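Local structure of N-carbamoylsarcosine amidase related protein (Thermoplasma acidophilum, 3EEF) at residues 28-39 with 76-85. The protein binds zinc and probably hydrolyses N-carbamoylsarcosine, as a member of the isochorismatase family. Residues are numbered along the deposited sequence; the frame is centred on the assembly and turned at random.
Sequences VGPARKVIETFR and IDEIRPSAGD
Arg39 turns its CG anti to its own carbonyl carbon (chi1 -73°) and runs extended to NE, which carries the guanidinium across to Asp85. Ile79 instead holds CG1 between its backbone N and carbonyl carbon (chi1 56°); CD1 then faces Ile35 and CG2 lies against Arg32. The Arg39 grip is a side-on salt bridge, in which both NE and NH2 of Arg39 donate to Asp85 OD2, each at 3.1 Å. They use the syn lone pair of OD2, and the guanidinium and carboxylate planes are nearly coplanar. A third donor, Ser82 N, reaches Asp85 OD2 at 3.0 Å from above the carboxylate plane. Three N-H groups thus fix this oxygen and would probably favour a charged carboxylate. The guanidinium is sandwiched as well: Ile35 CG2 sits over one face and Ser82 OG over the other. A methionine in place of Arg39 would probably leave the Asp85 carboxylate without its charged mate, with Ser82 N the one donor left of the three.

Toward the start of the helix the contact is mostly apolar. Ile35 and Ile79 cross at about a right angle, with Ile35 CD1 3.8 Å from Ile79 CD1. Ile79 CG2 packs against the helix backbone, 3.7 Å from Arg32 CA. Val28 splits its two branches. Its CG2 meets Ile76 CD1 tip to tip at 3.6 Å, while its CG1 rests on Glu78 CB. His16 holds the Glu78 carboxylate by a hydrogen bond to OE1. Tyr47 of strand 45-50 touches Ile35, Arg39 and Asp85, and Leu5 and Val7 of strand 3-8 also touch Ile35.

The type II turn from Ser82 to Asp85 leads into strand 86-90, outermost in the sheet of this chain. The contact pins this loop to helix 22-40, one of the helices flanking the parallel sheet in the alpha/beta fold of the isochorismatase family.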
ATOM      1  N   VAL A  28     -16.195 -11.337 -25.149  1.00 46.71           N
ATOM      2  CA  VAL A  28     -16.959 -12.275 -24.324  1.00 49.05           C
ATOM      3  C   VAL A  28     -16.689 -13.759 -24.620  1.00 51.26           C
ATOM      4  O   VAL A  28     -16.420 -14.524 -23.696  1.00 52.90           O
ATOM      5  CB  VAL A  28     -18.445 -12.016 -24.408  1.00 49.56           C
ATOM      6  CG1 VAL A  28     -19.198 -13.036 -23.563  1.00 50.02           C
ATOM      7  CG2 VAL A  28     -18.736 -10.607 -23.941  1.00 47.11           C
ATOM      8  N   GLY A  29     -16.755 -14.167 -25.883  1.00 50.52           N
ATOM      9  CA  GLY A  29     -16.463 -15.559 -26.240  1.00 50.50           C
ATOM     10  C   GLY A  29     -15.121 -16.052 -25.715  1.00 49.22           C
ATOM     11  O   GLY A  29     -15.069 -16.971 -24.899  1.00 47.82           O
ATOM     12  N   PRO A  30     -14.030 -15.424 -26.165  1.00 50.02           N
ATOM     13  CA  PRO A  30     -12.676 -15.703 -25.661  1.00 51.32           C
ATOM     14  C   PRO A  30     -12.526 -15.676 -24.134  1.00 50.86           C
ATOM     15  O   PRO A  30     -11.810 -16.513 -23.574  1.00 50.33           O
ATOM     16  CB  PRO A  30     -11.829 -14.609 -26.310  1.00 51.36           C
ATOM     17  CG  PRO A  30     -12.528 -14.384 -27.643  1.00 50.78           C
ATOM     18  CD  PRO A  30     -14.006 -14.490 -27.307  1.00 49.62           C
ATOM     19  N   ALA A  31     -13.197 -14.751 -23.472  1.00 51.12           N
ATOM     20  CA  ALA A  31     -13.123 -14.648 -22.018  1.00 52.14           C
ATOM     21  C   ALA A  31     -13.716 -15.887 -21.338  1.00 52.09           C
ATOM     22  O   ALA A  31     -13.113 -16.464 -20.431  1.00 50.80           O
ATOM     23  CB  ALA A  31     -13.823 -13.364 -21.525  1.00 50.59           C
ATOM     24  N   ARG A  32     -14.905 -16.276 -21.781  1.00 53.76           N
ATOM     25  CA  ARG A  32     -15.564 -17.494 -21.313  1.00 55.20           C
ATOM     26  C   ARG A  32     -14.667 -18.712 -21.511  1.00 52.97           C
ATOM     27  O   ARG A  32     -14.600 -19.580 -20.651  1.00 51.34           O
ATOM     28  CB  ARG A  32     -16.898 -17.703 -22.049  1.00 57.03           C
ATOM     29  CG  ARG A  32     -17.599 -19.042 -21.736  1.00 63.81           C
ATOM     30  CD  ARG A  32     -19.016 -19.110 -22.332  1.00 70.65           C
ATOM     31  NE  ARG A  32     -18.990 -19.049 -23.801  1.00 76.38           N
ATOM     32  CZ  ARG A  32     -19.547 -18.099 -24.563  1.00 78.78           C
ATOM     33  NH1 ARG A  32     -20.229 -17.073 -24.040  1.00 74.35           N
ATOM     34  NH2 ARG A  32     -19.427 -18.187 -25.886  1.00 79.28           N
ATOM     35  N   LYS A  33     -13.986 -18.756 -22.650  1.00 52.12           N
ATOM     36  CA  LYS A  33     -13.088 -19.863 -22.979  1.00 52.08           C
ATOM     37  C   LYS A  33     -11.907 -19.903 -22.023  1.00 51.42           C
ATOM     38  O   LYS A  33     -11.551 -20.957 -21.516  1.00 51.75           O
ATOM     39  CB  LYS A  33     -12.606 -19.702 -24.420  1.00 51.34           C
ATOM     40  CG  LYS A  33     -11.650 -20.771 -24.925  1.00 58.21           C
ATOM     41  CD  LYS A  33     -11.487 -20.639 -26.462  1.00 70.23           C
ATOM     42  CE  LYS A  33     -11.318 -21.988 -27.167  1.00 76.33           C
ATOM     43  NZ  LYS A  33     -11.322 -21.856 -28.678  1.00 79.13           N
ATOM     44  N   VAL A  34     -11.311 -18.737 -21.766  1.00 51.55           N
ATOM     45  CA  VAL A  34     -10.174 -18.649 -20.840  1.00 48.67           C
ATOM     46  C   VAL A  34     -10.635 -18.964 -19.424  1.00 46.64           C
ATOM     47  O   VAL A  34     -10.030 -19.782 -18.722  1.00 45.34           O
ATOM     48  CB  VAL A  34      -9.515 -17.273 -20.884  1.00 48.29           C
ATOM     49  CG1 VAL A  34      -8.453 -17.130 -19.765  1.00 43.53           C
ATOM     50  CG2 VAL A  34      -8.892 -17.047 -22.268  1.00 47.10           C
ATOM     51  N   ILE A  35     -11.739 -18.359 -19.020  1.00 44.98           N
ATOM     52  CA  ILE A  35     -12.259 -18.623 -17.692  1.00 47.94           C
ATOM     53  C   ILE A  35     -12.504 -20.130 -17.490  1.00 52.11           C
ATOM     54  O   ILE A  35     -12.086 -20.708 -16.478  1.00 51.41           O
ATOM     55  CB  ILE A  35     -13.544 -17.824 -17.423  1.00 46.68           C
ATOM     56  CG1 ILE A  35     -13.222 -16.321 -17.332  1.00 49.76           C
ATOM     57  CG2 ILE A  35     -14.173 -18.262 -16.134  1.00 40.60           C
ATOM     58  CD1 ILE A  35     -14.457 -15.391 -17.401  1.00 47.96           C
ATOM     59  N   GLU A  36     -13.171 -20.754 -18.465  1.00 56.23           N
ATOM     60  CA  GLU A  36     -13.549 -22.176 -18.386  1.00 58.26           C
ATOM     61  C   GLU A  36     -12.346 -23.117 -18.187  1.00 58.39           C
ATOM     62  O   GLU A  36     -12.390 -23.997 -17.332  1.00 59.29           O
ATOM     63  CB  GLU A  36     -14.384 -22.586 -19.618  1.00 58.54           C
ATOM     64  N   THR A  37     -11.280 -22.919 -18.960  1.00 57.95           N
ATOM     65  CA  THR A  37     -10.085 -23.757 -18.856  1.00 59.00           C
ATOM     66  C   THR A  37      -9.415 -23.609 -17.468  1.00 58.32           C
ATOM     67  O   THR A  37      -8.951 -24.581 -16.874  1.00 57.74           O
ATOM     68  CB  THR A  37      -9.045 -23.406 -19.933  1.00 59.38           C
ATOM     69  OG1 THR A  37      -8.414 -22.180 -19.575  1.00 68.36           O
ATOM     70  CG2 THR A  37      -9.680 -23.238 -21.312  1.00 62.64           C
ATOM     71  N   PHE A  38      -9.374 -22.388 -16.948  1.00 56.37           N
ATOM     72  CA  PHE A  38      -8.792 -22.158 -15.614  1.00 55.77           C
ATOM     73  C   PHE A  38      -9.560 -22.909 -14.533  1.00 55.13           C
ATOM     74  O   PHE A  38      -8.962 -23.521 -13.633  1.00 53.01           O
ATOM     75  CB  PHE A  38      -8.733 -20.661 -15.276  1.00 54.45           C
ATOM     76  CG  PHE A  38      -7.416 -20.051 -15.567  1.00 49.59           C
ATOM     77  CD1 PHE A  38      -7.028 -19.808 -16.868  1.00 47.83           C
ATOM     78  CD2 PHE A  38      -6.537 -19.732 -14.538  1.00 49.67           C
ATOM     79  CE1 PHE A  38      -5.772 -19.253 -17.143  1.00 45.14           C
ATOM     80  CE2 PHE A  38      -5.296 -19.179 -14.814  1.00 41.85           C
ATOM     81  CZ  PHE A  38      -4.915 -18.944 -16.115  1.00 45.79           C
ATOM     82  N   ARG A  39     -10.888 -22.832 -14.626  1.00 55.65           N
ATOM     83  CA  ARG A  39     -11.775 -23.550 -13.710  1.00 58.03           C
ATOM     84  C   ARG A  39     -11.566 -25.054 -13.829  1.00 59.20           C
ATOM     85  O   ARG A  39     -11.340 -25.725 -12.834  1.00 58.09           O
ATOM     86  CB  ARG A  39     -13.238 -23.236 -14.012  1.00 58.57           C
ATOM     87  CG  ARG A  39     -13.702 -21.844 -13.595  1.00 57.94           C
ATOM     88  CD  ARG A  39     -15.206 -21.841 -13.405  1.00 59.31           C
ATOM     89  NE  ARG A  39     -15.763 -20.492 -13.395  1.00 64.46           N
ATOM     90  CZ  ARG A  39     -16.545 -19.963 -14.340  1.00 70.14           C
ATOM     91  NH1 ARG A  39     -16.909 -20.663 -15.420  1.00 66.72           N
ATOM     92  NH2 ARG A  39     -16.989 -18.716 -14.199  1.00 73.43           N
ATOM     93  N   ILE A  76     -21.258  -9.599 -16.351  1.00 53.11           N
ATOM     94  CA  ILE A  76     -22.200 -10.028 -17.384  1.00 53.31           C
ATOM     95  C   ILE A  76     -22.547 -11.505 -17.185  1.00 54.66           C
ATOM     96  O   ILE A  76     -21.696 -12.291 -16.751  1.00 54.38           O
ATOM     97  CB  ILE A  76     -21.674  -9.756 -18.818  1.00 53.04           C
ATOM     98  CG1 ILE A  76     -20.467 -10.647 -19.164  1.00 51.93           C
ATOM     99  CG2 ILE A  76     -21.368  -8.275 -18.983  1.00 48.07           C
ATOM    100  CD1 ILE A  76     -19.920 -10.399 -20.580  1.00 46.33           C
ATOM    101  N   ASP A  77     -23.800 -11.863 -17.481  1.00 57.28           N
ATOM    102  CA  ASP A  77     -24.334 -13.223 -17.239  1.00 58.92           C
ATOM    103  C   ASP A  77     -23.613 -14.274 -18.039  1.00 56.42           C
ATOM    104  O   ASP A  77     -23.428 -15.386 -17.573  1.00 55.77           O
ATOM    105  CB  ASP A  77     -25.839 -13.295 -17.546  1.00 61.29           C
ATOM    106  CG  ASP A  77     -26.668 -12.532 -16.536  1.00 69.47           C
ATOM    107  OD1 ASP A  77     -26.268 -12.496 -15.345  1.00 80.16           O
ATOM    108  OD2 ASP A  77     -27.707 -11.967 -16.922  1.00 75.89           O
ATOM    109  N   GLU A  78     -23.176 -13.902 -19.234  1.00 56.11           N
ATOM    110  CA  GLU A  78     -22.421 -14.806 -20.104  1.00 57.18           C
ATOM    111  C   GLU A  78     -21.278 -15.526 -19.373  1.00 57.41           C
ATOM    112  O   GLU A  78     -21.027 -16.700 -19.629  1.00 56.35           O
ATOM    113  CB  GLU A  78     -21.861 -14.044 -21.313  1.00 57.60           C
ATOM    114  CG  GLU A  78     -22.925 -13.601 -22.342  1.00 60.09           C
ATOM    115  CD  GLU A  78     -23.600 -12.296 -21.990  1.00 63.72           C
ATOM    116  OE1 GLU A  78     -23.730 -11.979 -20.793  1.00 66.54           O
ATOM    117  OE2 GLU A  78     -24.005 -11.580 -22.917  1.00 74.19           O
ATOM    118  N   ILE A  79     -20.590 -14.809 -18.476  1.00 56.60           N
ATOM    119  CA  ILE A  79     -19.456 -15.363 -17.700  1.00 54.47           C
ATOM    120  C   ILE A  79     -19.702 -15.189 -16.199  1.00 53.87           C
ATOM    121  O   ILE A  79     -18.821 -14.852 -15.442  1.00 52.58           O
ATOM    122  CB  ILE A  79     -18.102 -14.737 -18.131  1.00 53.95           C
ATOM    123  CG1 ILE A  79     -18.133 -13.197 -18.025  1.00 53.57           C
ATOM    124  CG2 ILE A  79     -17.759 -15.152 -19.557  1.00 47.72           C
ATOM    125  CD1 ILE A  79     -16.795 -12.558 -18.269  1.00 48.66           C
ATOM    126  N   ARG A  80     -20.943 -15.404 -15.800  1.00 54.60           N
ATOM    127  CA  ARG A  80     -21.341 -15.370 -14.422  1.00 55.57           C
ATOM    128  C   ARG A  80     -20.314 -16.097 -13.582  1.00 55.29           C
ATOM    129  O   ARG A  80     -19.821 -17.162 -13.963  1.00 53.96           O
ATOM    130  CB  ARG A  80     -22.696 -16.057 -14.274  1.00 57.51           C
ATOM    131  CG  ARG A  80     -23.559 -15.517 -13.169  1.00 68.09           C
ATOM    132  CD  ARG A  80     -24.760 -16.445 -12.867  1.00 77.76           C
ATOM    133  NE  ARG A  80     -25.333 -17.085 -14.061  1.00 88.03           N
ATOM    134  CZ  ARG A  80     -26.262 -16.556 -14.868  1.00 92.69           C
ATOM    135  NH1 ARG A  80     -26.756 -15.335 -14.649  1.00 95.45           N
ATOM    136  NH2 ARG A  80     -26.696 -17.259 -15.917  1.00 88.84           N
ATOM    137  N   PRO A  81     -19.969 -15.522 -12.435  1.00 55.64           N
ATOM    138  CA  PRO A  81     -18.994 -16.216 -11.628  1.00 56.99           C
ATOM    139  C   PRO A  81     -19.614 -17.441 -10.958  1.00 57.69           C
ATOM    140  O   PRO A  81     -20.798 -17.411 -10.624  1.00 53.86           O
ATOM    141  CB  PRO A  81     -18.576 -15.166 -10.590  1.00 57.21           C
ATOM    142  CG  PRO A  81     -19.109 -13.867 -11.112  1.00 57.40           C
ATOM    143  CD  PRO A  81     -20.318 -14.212 -11.874  1.00 54.36           C
ATOM    144  N   SER A  82     -18.801 -18.491 -10.801  1.00 59.71           N
ATOM    145  CA  SER A  82     -19.167 -19.725 -10.109  1.00 62.18           C
ATOM    146  C   SER A  82     -18.681 -19.724  -8.679  1.00 62.59           C
ATOM    147  O   SER A  82     -17.951 -18.836  -8.247  1.00 63.36           O
ATOM    148  CB  SER A  82     -18.511 -20.952 -10.773  1.00 63.54           C
ATOM    149  OG  SER A  82     -18.957 -21.152 -12.097  1.00 66.68           O
ATOM    150  N   ALA A  83     -19.104 -20.760  -7.957  1.00 63.34           N
ATOM    151  CA  ALA A  83     -18.566 -21.093  -6.647  1.00 61.73           C
ATOM    152  C   ALA A  83     -17.067 -21.333  -6.783  1.00 58.89           C
ATOM    153  O   ALA A  83     -16.618 -22.098  -7.653  1.00 57.80           O
ATOM    154  CB  ALA A  83     -19.260 -22.358  -6.103  1.00 62.41           C
ATOM    155  N   GLY A  84     -16.293 -20.669  -5.934  1.00 56.91           N
ATOM    156  CA  GLY A  84     -14.821 -20.813  -5.942  1.00 55.12           C
ATOM    157  C   GLY A  84     -14.093 -19.642  -6.583  1.00 51.14           C
ATOM    158  O   GLY A  84     -12.971 -19.297  -6.177  1.00 51.79           O
ATOM    159  N   ASP A  85     -14.713 -19.056  -7.605  1.00 47.14           N
ATOM    160  CA  ASP A  85     -14.221 -17.807  -8.192  1.00 44.57           C
ATOM    161  C   ASP A  85     -14.266 -16.703  -7.162  1.00 44.51           C
ATOM    162  O   ASP A  85     -15.216 -16.615  -6.404  1.00 46.53           O
ATOM    163  CB  ASP A  85     -15.107 -17.362  -9.325  1.00 44.03           C
ATOM    164  CG  ASP A  85     -15.129 -18.327 -10.476  1.00 44.94           C
ATOM    165  OD1 ASP A  85     -14.336 -19.283 -10.511  1.00 47.18           O
ATOM    166  OD2 ASP A  85     -15.924 -18.071 -11.391  1.00 52.30           O
TER